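Local coordinates for oligopeptide ABC transporter, periplasmic oligopeptide-binding protein, putative (PDB 5IPW) that probably binds oligopeptides in the periplasm and delivers them to an ABC transporter for uptake, at residues D143-S148 with N218-L223; G325-K330 with A601-R606; E350-V355 with R431-G436; Y553-L558 with A576-I581. One frame throughout, in Å; residues are numbered along the deposited sequence.

Contact 1. Residues D143-S148 with N218-L223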
loop_
_atom_site.group_PDB
_atom_site.type_symbol
_atom_site.label_atom_id
_atom_site.label_comp_id
_atom_site.label_asym_id
_atom_site.label_seq_id
_atom_site.Cartn_x
_atom_site.Cartn_y
_atom_site.Cartn_z
ATOM N N ASP A 143 -4.106 22.075 -16.009
ATOM C CA ASP A 143 -3.808 22.852 -14.794
ATOM C C ASP A 143 -5.051 23.283 -14.013
ATOM O O ASP A 143 -5.007 23.375 -12.793
ATOM C CB ASP A 143 -2.955 24.077 -15.139
ATOM C CG ASP A 143 -1.681 23.715 -15.906
ATOM O OD1 ASP A 143 -1.370 22.509 -16.054
ATOM O OD2 ASP A 143 -0.993 24.648 -16.368
ATOM N N ASP A 144 -6.151 23.537 -14.714
ATOM C CA ASP A 144 -7.407 23.906 -14.061
ATOM C C ASP A 144 -7.985 22.723 -13.290
ATOM O O ASP A 144 -8.283 22.828 -12.097
ATOM C CB ASP A 144 -8.430 24.382 -15.092
ATOM C CG ASP A 144 -8.012 25.658 -15.783
ATOM O OD1 ASP A 144 -7.997 26.709 -15.111
ATOM O OD2 ASP A 144 -7.712 25.611 -16.994
ATOM N N ILE A 145 -8.138 21.600 -13.987
ATOM C CA ILE A 145 -8.700 20.386 -13.400
ATOM C C ILE A 145 -7.772 19.834 -12.327
ATOM O O ILE A 145 -8.217 19.508 -11.225
ATOM C CB ILE A 145 -8.951 19.302 -14.473
ATOM C CG1 ILE A 145 -10.081 19.739 -15.407
ATOM C CG2 ILE A 145 -9.308 17.967 -13.828
ATOM C CD1 ILE A 145 -10.143 18.973 -16.712
ATOM N N THR A 146 -6.488 19.740 -12.660
ATOM C CA THR A 146 -5.484 19.181 -11.763
ATOM C C THR A 146 -4.355 20.194 -11.518
ATOM O O THR A 146 -3.347 20.178 -12.232
ATOM C CB THR A 146 -4.903 17.884 -12.359
ATOM O OG1 THR A 146 -5.975 17.027 -12.756
ATOM C CG2 THR A 146 -4.019 17.153 -11.350
ATOM N N PRO A 147 -4.516 21.078 -10.508
ATOM C CA PRO A 147 -3.475 22.088 -10.243
ATOM C C PRO A 147 -2.166 21.487 -9.724
ATOM O O PRO A 147 -1.091 21.971 -10.074
ATOM C CB PRO A 147 -4.111 23.004 -9.182
ATOM C CG PRO A 147 -5.552 22.620 -9.097
ATOM C CD PRO A 147 -5.650 21.201 -9.574
ATOM N N SER A 148 -2.262 20.444 -8.900
ATOM C CA SER A 148 -1.087 19.762 -8.367
ATOM C C SER A 148 -0.850 18.453 -9.117
ATOM O O SER A 148 -1.668 17.537 -9.063
ATOM C CB SER A 148 -1.253 19.494 -6.869
ATOM O OG SER A 148 -0.023 19.088 -6.292
ATOM N N ASN A 218 -19.738 26.549 -9.778
ATOM C CA ASN A 218 -19.287 27.940 -9.898
ATOM C C ASN A 218 -18.343 28.143 -11.068
ATOM O O ASN A 218 -18.361 29.187 -11.709
ATOM C CB ASN A 218 -18.628 28.424 -8.600
ATOM C CG ASN A 218 -19.639 28.989 -7.615
ATOM O OD1 ASN A 218 -20.242 30.032 -7.868
ATOM N ND2 ASN A 218 -19.833 28.303 -6.488
ATOM N N THR A 219 -17.513 27.145 -11.334
ATOM C CA THR A 219 -16.626 27.159 -12.492
ATOM C C THR A 219 -16.884 25.904 -13.319
ATOM O O THR A 219 -17.678 25.048 -12.925
ATOM C CB THR A 219 -15.139 27.270 -12.083
ATOM O OG1 THR A 219 -14.302 27.025 -13.223
ATOM C CG2 THR A 219 -14.774 26.284 -10.967
ATOM N N TRP A 220 -16.250 25.817 -14.484
ATOM C CA TRP A 220 -16.420 24.652 -15.363
ATOM C C TRP A 220 -15.715 23.435 -14.811
ATOM O O TRP A 220 -16.131 22.305 -15.064
ATOM C CB TRP A 220 -15.971 24.956 -16.800
ATOM C CG TRP A 220 -14.507 25.160 -16.980
ATOM C CD1 TRP A 220 -13.851 26.351 -17.040
ATOM C CD2 TRP A 220 -13.511 24.142 -17.157
ATOM N NE1 TRP A 220 -12.507 26.141 -17.234
ATOM C CE2 TRP A 220 -12.271 24.794 -17.309
ATOM C CE3 TRP A 220 -13.548 22.744 -17.196
ATOM C CZ2 TRP A 220 -11.079 24.098 -17.493
ATOM C CZ3 TRP A 220 -12.359 22.053 -17.380
ATOM C CH2 TRP A 220 -11.143 22.729 -17.525
ATOM N N VAL A 221 -14.660 23.679 -14.043
ATOM C CA VAL A 221 -13.938 22.616 -13.351
ATOM C C VAL A 221 -14.873 21.881 -12.379
ATOM O O VAL A 221 -14.786 20.660 -12.236
ATOM C CB VAL A 221 -12.702 23.170 -12.600
ATOM C CG1 VAL A 221 -11.978 22.069 -11.844
ATOM C CG2 VAL A 221 -11.733 23.831 -13.571
ATOM N N ASP A 222 -15.772 22.622 -11.734
ATOM C CA ASP A 222 -16.706 22.037 -10.771
ATOM C C ASP A 222 -17.661 21.083 -11.466
ATOM O O ASP A 222 -17.973 20.017 -10.937
ATOM C CB ASP A 222 -17.519 23.119 -10.057
ATOM C CG ASP A 222 -16.665 24.040 -9.204
ATOM O OD1 ASP A 222 -15.532 23.662 -8.832
ATOM O OD2 ASP A 222 -17.146 25.156 -8.908
ATOM N N LEU A 223 -18.130 21.485 -12.643
ATOM C CA LEU A 223 -18.990 20.639 -13.462
ATOM C C LEU A 223 -18.228 19.398 -13.921
ATOM O O LEU A 223 -18.758 18.292 -13.854
ATOM C CB LEU A 223 -19.527 21.411 -14.672
ATOM C CG LEU A 223 -20.426 20.643 -15.654
ATOM C CD1 LEU A 223 -21.654 20.058 -14.970
ATOM C CD2 LEU A 223 -20.844 21.538 -16.814
#
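Asp144 and Trp220 meet at about a right angle, the aspartate bringing its CB to 3.6 Å from CZ2 on the benzene half of the indole. The carboxylate is steeply turned against the ring, the two planes lying 68° apart. Ile145 also crosses the indole nearly perpendicularly, a little further along the same six-membered ring: its CG1 lies 3.8 Å from CZ3, with CD1 close behind. With its CG lodged between the backbone N and the carbonyl carbon (chi1 68°), Trp220 extends the indole from the first turn of its helix toward the loop 143-148. Val221 fills the corner between ring and loop. Its CG2 stands over the centre of one indole face, 3.8 Å above the plane, and also touches CB of Asp144 at 3.7 Å, while its CG1 rests 4.0 Å from CA of Ile145. Met205 and Ile208 of helix 205-209, with Pro200 and Met212, supply further neighbours of the indole. A serine in place of Trp220 would probably leave the side chain of Ile145 without its aromatic partner and open a gap between loop and helix. Thr219 N donates to Asp222 OD2 at 3.2 Å, and Thr219 OG1 accepts a weak bond from Val221 N. Trp220 and Val221 thus belong to the first turn of helix 220-227, started by a capping box of Thr219 and Asp222, a motif typical of helix N-termini.

Contact 2. Residues G325-K330 with A601-R606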
loop_
_atom_site.group_PDB
_atom_site.type_symbol
_atom_site.label_atom_id
_atom_site.label_comp_id
_atom_site.label_asym_id
_atom_site.label_seq_id
_atom_site.Cartn_x
_atom_site.Cartn_y
_atom_site.Cartn_z
ATOM N N GLY A 325 -22.424 -16.786 11.949
ATOM C CA GLY A 325 -22.365 -17.488 10.667
ATOM C C GLY A 325 -21.280 -16.970 9.732
ATOM O O GLY A 325 -21.484 -16.890 8.520
ATOM N N TYR A 326 -20.126 -16.627 10.298
ATOM C CA TYR A 326 -19.026 -16.064 9.536
ATOM C C TYR A 326 -17.694 -16.555 10.080
ATOM O O TYR A 326 -17.644 -17.225 11.102
ATOM C CB TYR A 326 -19.070 -14.526 9.564
ATOM C CG TYR A 326 -18.830 -13.906 10.928
ATOM C CD1 TYR A 326 -17.545 -13.707 11.404
ATOM C CD2 TYR A 326 -19.901 -13.518 11.738
ATOM C CE1 TYR A 326 -17.327 -13.142 12.648
ATOM C CE2 TYR A 326 -19.695 -12.947 12.983
ATOM C CZ TYR A 326 -18.413 -12.766 13.440
ATOM O OH TYR A 326 -18.209 -12.218 14.682
ATOM N N ARG A 327 -16.618 -16.214 9.383
ATOM C CA ARG A 327 -15.274 -16.548 9.831
ATOM C C ARG A 327 -14.438 -15.287 9.870
ATOM O O ARG A 327 -14.724 -14.325 9.160
ATOM C CB ARG A 327 -14.632 -17.604 8.919
ATOM C CG ARG A 327 -14.372 -17.169 7.485
ATOM C CD ARG A 327 -14.225 -18.387 6.577
ATOM N NE ARG A 327 -14.006 -18.049 5.171
ATOM C CZ ARG A 327 -14.932 -17.548 4.362
ATOM N NH1 ARG A 327 -16.155 -17.289 4.812
ATOM N NH2 ARG A 327 -14.634 -17.288 3.093
ATOM N N VAL A 328 -13.425 -15.294 10.727
ATOM C CA VAL A 328 -12.522 -14.168 10.875
ATOM C C VAL A 328 -11.243 -14.483 10.125
ATOM O O VAL A 328 -10.568 -15.478 10.409
ATOM C CB VAL A 328 -12.192 -13.893 12.354
ATOM C CG1 VAL A 328 -11.098 -12.844 12.481
ATOM C CG2 VAL A 328 -13.438 -13.434 13.097
ATOM N N LEU A 329 -10.906 -13.621 9.175
ATOM C CA LEU A 329 -9.727 -13.815 8.355
ATOM C C LEU A 329 -8.554 -13.099 9.006
ATOM O O LEU A 329 -8.623 -11.898 9.294
ATOM C CB LEU A 329 -9.984 -13.316 6.928
ATOM C CG LEU A 329 -11.157 -14.044 6.261
ATOM C CD1 LEU A 329 -11.679 -13.272 5.068
ATOM C CD2 LEU A 329 -10.758 -15.448 5.850
ATOM N N LYS A 330 -7.481 -13.854 9.235
ATOM C CA LYS A 330 -6.312 -13.365 9.959
ATOM C C LYS A 330 -5.373 -12.605 9.034
ATOM O O LYS A 330 -4.207 -12.968 8.881
ATOM C CB LYS A 330 -5.557 -14.532 10.628
ATOM C CG LYS A 330 -5.985 -14.840 12.053
ATOM C CD LYS A 330 -7.184 -15.770 12.118
ATOM C CE LYS A 330 -7.716 -15.883 13.542
ATOM N NZ LYS A 330 -9.027 -16.592 13.576
ATOM N N ALA A 601 -15.841 -12.747 6.660
ATOM C CA ALA A 601 -16.591 -13.193 5.514
ATOM C C ALA A 601 -17.586 -14.222 6.001
ATOM O O ALA A 601 -17.227 -15.132 6.718
ATOM C CB ALA A 601 -15.659 -13.812 4.487
ATOM N N LYS A 602 -18.839 -14.071 5.618
ATOM C CA LYS A 602 -19.823 -15.090 5.888
ATOM C C LYS A 602 -19.340 -16.429 5.350
ATOM O O LYS A 602 -18.570 -16.483 4.395
ATOM C CB LYS A 602 -21.160 -14.728 5.244
ATOM C CG LYS A 602 -21.845 -13.538 5.896
ATOM C CD LYS A 602 -22.525 -13.905 7.200
ATOM C CE LYS A 602 -23.852 -14.595 6.947
ATOM N NZ LYS A 602 -24.609 -14.690 8.222
ATOM N N ASN A 603 -19.813 -17.506 5.959
ATOM C CA ASN A 603 -19.425 -18.849 5.553
ATOM C C ASN A 603 -19.819 -19.205 4.126
ATOM O O ASN A 603 -19.222 -20.103 3.536
ATOM C CB ASN A 603 -20.015 -19.883 6.514
ATOM C CG ASN A 603 -19.417 -19.787 7.896
ATOM O OD1 ASN A 603 -18.285 -19.341 8.060
ATOM N ND2 ASN A 603 -20.178 -20.193 8.899
ATOM N N ASN A 604 -20.821 -18.513 3.583
ATOM C CA ASN A 604 -21.259 -18.751 2.208
ATOM C C ASN A 604 -20.717 -17.700 1.231
ATOM O O ASN A 604 -21.148 -17.627 0.076
ATOM C CB ASN A 604 -22.785 -18.822 2.136
ATOM C CG ASN A 604 -23.456 -17.475 2.344
ATOM O OD1 ASN A 604 -22.949 -16.607 3.068
ATOM N ND2 ASN A 604 -24.616 -17.294 1.707
ATOM N N PHE A 605 -19.773 -16.894 1.717
ATOM C CA PHE A 605 -19.122 -15.871 0.925
ATOM C C PHE A 605 -17.700 -16.340 0.639
ATOM O O PHE A 605 -16.876 -16.456 1.551
ATOM C CB PHE A 605 -19.114 -14.539 1.668
ATOM C CG PHE A 605 -18.813 -13.368 0.785
ATOM C CD1 PHE A 605 -17.506 -13.016 0.505
ATOM C CD2 PHE A 605 -19.844 -12.637 0.211
ATOM C CE1 PHE A 605 -17.229 -11.942 -0.321
ATOM C CE2 PHE A 605 -19.578 -11.559 -0.608
ATOM C CZ PHE A 605 -18.265 -11.209 -0.874
ATOM N N ARG A 606 -17.416 -16.596 -0.633
ATOM C CA ARG A 606 -16.280 -17.417 -1.015
ATOM C C ARG A 606 -15.288 -16.707 -1.913
ATOM O O ARG A 606 -15.509 -15.562 -2.303
ATOM C CB ARG A 606 -16.806 -18.685 -1.681
ATOM C CG ARG A 606 -17.421 -19.653 -0.688
ATOM C CD ARG A 606 -16.329 -20.268 0.169
ATOM N NE ARG A 606 -16.661 -20.262 1.582
ATOM C CZ ARG A 606 -15.834 -20.646 2.555
ATOM N NH1 ARG A 606 -14.603 -21.066 2.285
ATOM N NH2 ARG A 606 -16.248 -20.611 3.818
HETATM O O HOH W 1 -18.831 -19.570 11.576
#
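Arg327 and Ala601 form a hydrogen-bonded pair where strands 326-333 and 599-602 run antiparallel in a mixed sheet. Arg327 N donates to Ala601 O at 2.9 Å, and Ala601 N returns a bond to Arg327 O. The arginine side chain then continues past the strand end into the type I turn from Lys602 to Phe605. Its CB passes near OD1 of Asn603, and CG, tucked over the backbone with N and C on its two flanks (chi1 65°), packs against Ala601 O at 3.6 Å. From CG to NE the chain is extended, carrying CD and then NE past NH2 of Arg606, which sits over the guanidinium face. Two backbone oxygens lie in the guanidinium plane and fix its rotation. Arg327 NH1 donates to Lys602 O at 2.6 Å, coming from the opposite face of that carbonyl to the turn's own donor, Phe605 N. Arg327 NH2 donates to Phe605 O at 2.8 Å in a nearly straight bond (167°). Across one guanidinium face lies that of Arg606, stacked with centres 3.7 Å apart and planes only 10° from parallel; the methyl of Ala601 lies over the other. Arg606 is itself fixed side-on, NE and NH2 both donating to Asn603 O, and its NH1 makes a salt bridge with Glu54 that probably offsets some of the like charge. At the start of the strand, Asn603 N donates to O of Gly325, the first residue beyond helix 311-324, which closes that helix in a Schellman motif. Beside it a water donates to Tyr326 O at 2.7 Å and accepts from Asn603 ND2 at 3.1 Å.

Contact 3. Residues E350-V355 with R431-G436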
loop_
_atom_site.group_PDB
_atom_site.type_symbol
_atom_site.label_atom_id
_atom_site.label_comp_id
_atom_site.label_asym_id
_atom_site.label_seq_id
_atom_site.Cartn_x
_atom_site.Cartn_y
_atom_site.Cartn_z
ATOM N N GLU A 350 29.781 13.893 21.721
ATOM C CA GLU A 350 30.732 13.028 21.025
ATOM C C GLU A 350 30.935 11.659 21.690
ATOM O O GLU A 350 31.265 10.677 21.024
ATOM C CB GLU A 350 32.075 13.753 20.931
ATOM C CG GLU A 350 32.935 13.349 19.744
ATOM C CD GLU A 350 33.738 14.518 19.195
ATOM O OE1 GLU A 350 34.287 15.304 20.001
ATOM O OE2 GLU A 350 33.813 14.657 17.954
ATOM N N VAL A 351 30.742 11.600 23.002
ATOM C CA VAL A 351 30.942 10.369 23.759
ATOM C C VAL A 351 29.808 9.391 23.472
ATOM O O VAL A 351 30.055 8.241 23.112
ATOM C CB VAL A 351 31.042 10.645 25.280
ATOM C CG1 VAL A 351 31.218 9.354 26.068
ATOM C CG2 VAL A 351 32.195 11.589 25.577
ATOM N N LEU A 352 28.570 9.853 23.643
ATOM C CA LEU A 352 27.385 9.063 23.281
ATOM C C LEU A 352 27.363 8.693 21.795
ATOM O O LEU A 352 27.041 7.564 21.439
ATOM C CB LEU A 352 26.096 9.809 23.638
ATOM C CG LEU A 352 25.590 9.701 25.076
ATOM C CD1 LEU A 352 24.452 10.687 25.302
ATOM C CD2 LEU A 352 25.126 8.291 25.382
ATOM N N ARG A 353 27.702 9.634 20.925
ATOM C CA ARG A 353 27.757 9.328 19.502
ATOM C C ARG A 353 28.570 8.060 19.267
ATOM O O ARG A 353 28.116 7.163 18.568
ATOM C CB ARG A 353 28.357 10.482 18.697
ATOM C CG ARG A 353 28.235 10.283 17.193
ATOM C CD ARG A 353 29.116 11.245 16.428
ATOM N NE ARG A 353 28.772 12.623 16.752
ATOM C CZ ARG A 353 29.631 13.639 16.823
ATOM N NH1 ARG A 353 30.932 13.466 16.594
ATOM N NH2 ARG A 353 29.180 14.850 17.130
ATOM N N LYS A 354 29.767 8.004 19.857
ATOM C CA LYS A 354 30.680 6.859 19.717
ATOM C C LYS A 354 30.043 5.543 20.156
ATOM O O LYS A 354 30.054 4.564 19.409
ATOM C CB LYS A 354 31.969 7.092 20.516
ATOM C CG LYS A 354 33.038 7.882 19.771
ATOM C CD LYS A 354 33.964 6.987 18.948
ATOM C CE LYS A 354 35.195 6.540 19.730
ATOM N NZ LYS A 354 34.869 5.651 20.880
ATOM N N VAL A 355 29.492 5.531 21.366
ATOM C CA VAL A 355 28.760 4.371 21.879
ATOM C C VAL A 355 27.616 3.969 20.939
ATOM O O VAL A 355 27.432 2.782 20.651
ATOM C CB VAL A 355 28.195 4.655 23.284
ATOM C CG1 VAL A 355 27.163 3.609 23.702
ATOM C CG2 VAL A 355 29.328 4.730 24.302
ATOM N N ARG A 431 25.991 0.780 34.108
ATOM C CA ARG A 431 27.391 0.904 33.711
ATOM C C ARG A 431 27.733 2.357 33.365
ATOM O O ARG A 431 26.929 3.260 33.631
ATOM C CB ARG A 431 27.774 -0.113 32.621
ATOM C CG ARG A 431 26.902 -0.187 31.388
ATOM C CD ARG A 431 27.394 -1.327 30.504
ATOM N NE ARG A 431 26.938 -2.646 30.961
ATOM C CZ ARG A 431 27.605 -3.795 30.805
ATOM N NH1 ARG A 431 28.801 -3.834 30.215
ATOM N NH2 ARG A 431 27.073 -4.926 31.254
ATOM N N LEU A 432 28.932 2.589 32.827
ATOM C CA LEU A 432 29.475 3.939 32.706
ATOM C C LEU A 432 30.131 4.190 31.353
ATOM O O LEU A 432 30.673 3.274 30.731
ATOM C CB LEU A 432 30.519 4.185 33.803
ATOM C CG LEU A 432 30.131 3.942 35.266
ATOM C CD1 LEU A 432 31.378 3.991 36.134
ATOM C CD2 LEU A 432 29.092 4.938 35.770
ATOM N N LEU A 433 30.100 5.450 30.924
ATOM C CA LEU A 433 30.739 5.864 29.678
ATOM C C LEU A 433 32.245 6.021 29.918
ATOM O O LEU A 433 32.675 6.094 31.068
ATOM C CB LEU A 433 30.139 7.192 29.190
ATOM C CG LEU A 433 28.620 7.280 29.020
ATOM C CD1 LEU A 433 28.206 8.706 28.698
ATOM C CD2 LEU A 433 28.132 6.332 27.936
ATOM N N PRO A 434 33.050 6.100 28.838
ATOM C CA PRO A 434 34.497 6.330 28.969
ATOM C C PRO A 434 34.916 7.542 29.810
ATOM O O PRO A 434 36.071 7.608 30.226
ATOM C CB PRO A 434 34.956 6.534 27.524
ATOM C CG PRO A 434 33.992 5.744 26.718
ATOM C CD PRO A 434 32.670 5.850 27.435
ATOM N N ASP A 435 34.012 8.495 30.042
ATOM C CA ASP A 435 34.327 9.649 30.892
ATOM C C ASP A 435 33.762 9.514 32.315
ATOM O O ASP A 435 33.727 10.488 33.073
ATOM C CB ASP A 435 33.876 10.966 30.229
ATOM C CG ASP A 435 32.359 11.070 30.042
ATOM O OD1 ASP A 435 31.593 10.280 30.641
ATOM O OD2 ASP A 435 31.936 11.969 29.286
ATOM N N GLY A 436 33.324 8.316 32.682
ATOM C CA GLY A 436 32.806 8.089 34.022
ATOM C C GLY A 436 31.369 8.518 34.240
ATOM O O GLY A 436 30.836 8.355 35.344
#
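Val351 holds CG1 trans to its backbone N (chi1 179°), a setting that lays this methyl on Leu433 and Pro434, while Leu433 has CG opposite its carbonyl carbon (chi1 -54°) and sends its isobutyl group back toward the helix. CG1 of Val351 lies 3.9 Å from CB of Leu433 and 4.0 Å from CD of Pro434, the valine and the proline ring lying alongside, pointing opposite ways. One turn further along, CG2 of Val355 meets CD2 of Leu433 at 4.1 Å, these two side chains crossing at about a right angle. Leu352 adds a looser touch from its CD2 to the same leucine methyl. The helix follows strand 340-343 and the loop leads into strand 440-445, both members of one five-stranded mixed sheet, so the contact packs two connections of an alpha/beta layer together. The loop keeps its shape through a type I beta turn, closed by Gly436 N donating to Leu433 O at 2.8 Å. Within the turn, Asp435 carries its carboxylate to the other methyl of Val351, OD2 lying 3.7 Å from CG2, and the charge of that same oxygen is met by a salt bridge from Arg437 NH1.

Contact 4. Residues Y553-L558 with A576-I581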
loop_
_atom_site.group_PDB
_atom_site.type_symbol
_atom_site.label_atom_id
_atom_site.label_comp_id
_atom_site.label_asym_id
_atom_site.label_seq_id
_atom_site.Cartn_x
_atom_site.Cartn_y
_atom_site.Cartn_z
ATOM N N TYR A 553 26.145 5.410 2.634
ATOM C CA TYR A 553 26.332 5.909 1.268
ATOM C C TYR A 553 26.041 4.826 0.233
ATOM O O TYR A 553 25.712 5.129 -0.916
ATOM C CB TYR A 553 27.758 6.422 1.052
ATOM C CG TYR A 553 28.099 7.765 1.677
ATOM C CD1 TYR A 553 27.141 8.770 1.828
ATOM C CD2 TYR A 553 29.405 8.049 2.072
ATOM C CE1 TYR A 553 27.470 9.997 2.381
ATOM C CE2 TYR A 553 29.741 9.273 2.623
ATOM C CZ TYR A 553 28.772 10.244 2.776
ATOM O OH TYR A 553 29.099 11.462 3.321
ATOM N N ARG A 554 26.188 3.569 0.646
ATOM C CA ARG A 554 25.934 2.423 -0.220
ATOM C C ARG A 554 24.436 2.232 -0.458
ATOM O O ARG A 554 24.002 2.036 -1.598
ATOM C CB ARG A 554 26.559 1.151 0.384
ATOM C CG ARG A 554 27.323 0.279 -0.607
ATOM C CD ARG A 554 28.268 1.081 -1.498
ATOM N NE ARG A 554 28.936 2.172 -0.780
ATOM C CZ ARG A 554 29.449 3.263 -1.351
ATOM N NH1 ARG A 554 29.388 3.446 -2.667
ATOM N NH2 ARG A 554 30.028 4.189 -0.595
ATOM N N LEU A 555 23.651 2.297 0.618
ATOM C CA LEU A 555 22.186 2.227 0.521
ATOM C C LEU A 555 21.611 3.258 -0.448
ATOM O O LEU A 555 20.606 2.997 -1.104
ATOM C CB LEU A 555 21.533 2.405 1.893
ATOM C CG LEU A 555 21.497 1.174 2.791
ATOM C CD1 LEU A 555 21.045 1.562 4.188
ATOM C CD2 LEU A 555 20.584 0.098 2.224
ATOM N N VAL A 556 22.244 4.425 -0.536
ATOM C CA VAL A 556 21.827 5.438 -1.500
ATOM C C VAL A 556 22.047 4.900 -2.905
ATOM O O VAL A 556 21.137 4.929 -3.728
ATOM C CB VAL A 556 22.600 6.763 -1.330
ATOM C CG1 VAL A 556 22.223 7.757 -2.416
ATOM C CG2 VAL A 556 22.336 7.367 0.044
ATOM N N ASP A 557 23.256 4.404 -3.164
ATOM C CA ASP A 557 23.622 3.857 -4.475
ATOM C C ASP A 557 22.643 2.782 -4.930
ATOM O O ASP A 557 22.217 2.766 -6.091
ATOM C CB ASP A 557 25.037 3.273 -4.437
ATOM C CG ASP A 557 26.109 4.339 -4.351
ATOM O OD1 ASP A 557 26.048 5.311 -5.135
ATOM O OD2 ASP A 557 27.016 4.198 -3.503
ATOM N N LEU A 558 22.295 1.897 -4.000
ATOM C CA LEU A 558 21.307 0.855 -4.251
ATOM C C LEU A 558 19.979 1.445 -4.709
ATOM O O LEU A 558 19.419 1.004 -5.715
ATOM C CB LEU A 558 21.088 -0.003 -2.998
ATOM C CG LEU A 558 22.245 -0.903 -2.544
ATOM C CD1 LEU A 558 21.812 -1.751 -1.357
ATOM C CD2 LEU A 558 22.741 -1.800 -3.669
ATOM N N ALA A 576 17.658 -7.199 -1.903
ATOM C CA ALA A 576 18.368 -8.171 -1.074
ATOM C C ALA A 576 19.578 -7.527 -0.402
ATOM O O ALA A 576 19.776 -7.677 0.801
ATOM C CB ALA A 576 18.804 -9.367 -1.911
ATOM N N GLU A 577 20.362 -6.792 -1.184
ATOM C CA GLU A 577 21.565 -6.116 -0.679
ATOM C C GLU A 577 21.224 -5.064 0.378
ATOM O O GLU A 577 21.895 -4.957 1.407
ATOM C CB GLU A 577 22.317 -5.424 -1.815
ATOM C CG GLU A 577 22.528 -6.277 -3.050
ATOM C CD GLU A 577 23.733 -5.839 -3.845
ATOM O OE1 GLU A 577 24.842 -5.839 -3.276
ATOM O OE2 GLU A 577 23.574 -5.496 -5.036
ATOM N N ALA A 578 20.184 -4.283 0.103
ATOM C CA ALA A 578 19.720 -3.260 1.026
ATOM C C ALA A 578 19.352 -3.865 2.371
ATOM O O ALA A 578 19.757 -3.368 3.421
ATOM C CB ALA A 578 18.520 -2.541 0.435
ATOM N N THR A 579 18.583 -4.944 2.330
ATOM C CA THR A 579 18.144 -5.616 3.546
ATOM C C THR A 579 19.308 -6.330 4.236
ATOM O O THR A 579 19.263 -6.565 5.439
ATOM C CB THR A 579 17.019 -6.625 3.252
ATOM O OG1 THR A 579 17.457 -7.561 2.256
ATOM C CG2 THR A 579 15.781 -5.905 2.763
ATOM N N LYS A 580 20.331 -6.688 3.462
ATOM C CA LYS A 580 21.571 -7.232 4.015
ATOM C C LYS A 580 22.213 -6.148 4.860
ATOM O O LYS A 580 22.461 -6.335 6.045
ATOM C CB LYS A 580 22.531 -7.684 2.894
ATOM C CG LYS A 580 23.861 -8.262 3.371
ATOM C CD LYS A 580 24.890 -8.348 2.251
ATOM C CE LYS A 580 26.284 -8.585 2.811
ATOM N NZ LYS A 580 27.327 -8.718 1.753
ATOM N N ILE A 581 22.454 -5.001 4.241
ATOM C CA ILE A 581 23.033 -3.857 4.933
ATOM C C ILE A 581 22.283 -3.553 6.241
ATOM O O ILE A 581 22.883 -3.522 7.313
ATOM C CB ILE A 581 23.077 -2.629 4.004
ATOM C CG1 ILE A 581 24.217 -2.806 2.988
ATOM C CG2 ILE A 581 23.243 -1.353 4.815
ATOM C CD1 ILE A 581 24.269 -1.773 1.877
#
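Arg554, whose CB rests on CD1 of Ile581, sends its charged end along its own helix, NH1 making a salt bridge to Asp557 OD2 at 2.6 Å, one turn ahead. That oxygen also bonds the hydroxyl of Tyr529, and NH2 of the arginine pairs with Glu550, a turn behind. These charges belong to the first helix of an antiparallel helical hairpin formed by the consecutive helices 550-564 and 568-584, whose local axes come within 9.9 Å and run at 163° to each other. Between the helices the packing is largely apolar. Leu555 and Ile581 lie side by side, running in opposing senses, with CG of the leucine 3.7 Å from CG2 of the isoleucine. The CD2 branch of Leu555 reaches the backbone at CA of Ala578, also at 3.7 Å, and touches the alanine methyl. Trp587 borders both Leu555 and Ile581. An alanine replacing Leu555 would probably open a gap beside Ala578 and leave CG2 of Ile581 without its partner on the facing helix. Leu558, its CG turned away from the carbonyl carbon (chi1 -68°), points across the interface and divides its branches: CD1 packs 3.8 Å from CB of Ala578, while CD2 lies 4.0 Å from OE2 of Glu577.

The four contacts are well separated, none touching another. Contact 1 comes first along the chain and lies at the surface, its centre 43 Å from those of contacts 2 and 4. Contact 2 pairs strands 326-333 and 599-602, so it joins the beginning and end of a long excursion of the chain that includes contacts 3 and 4. Those two lie on the same side of the molecule, centres 29 Å apart, both next in sequence to strands of the five-stranded mixed sheet: contact 3 joins connections next to strands 340-343 and 440-445, and helix 568-584 of contact 4 leads toward strand 589-591. Such an out-and-back path is consistent with the two-lobed build of periplasmic binding proteins.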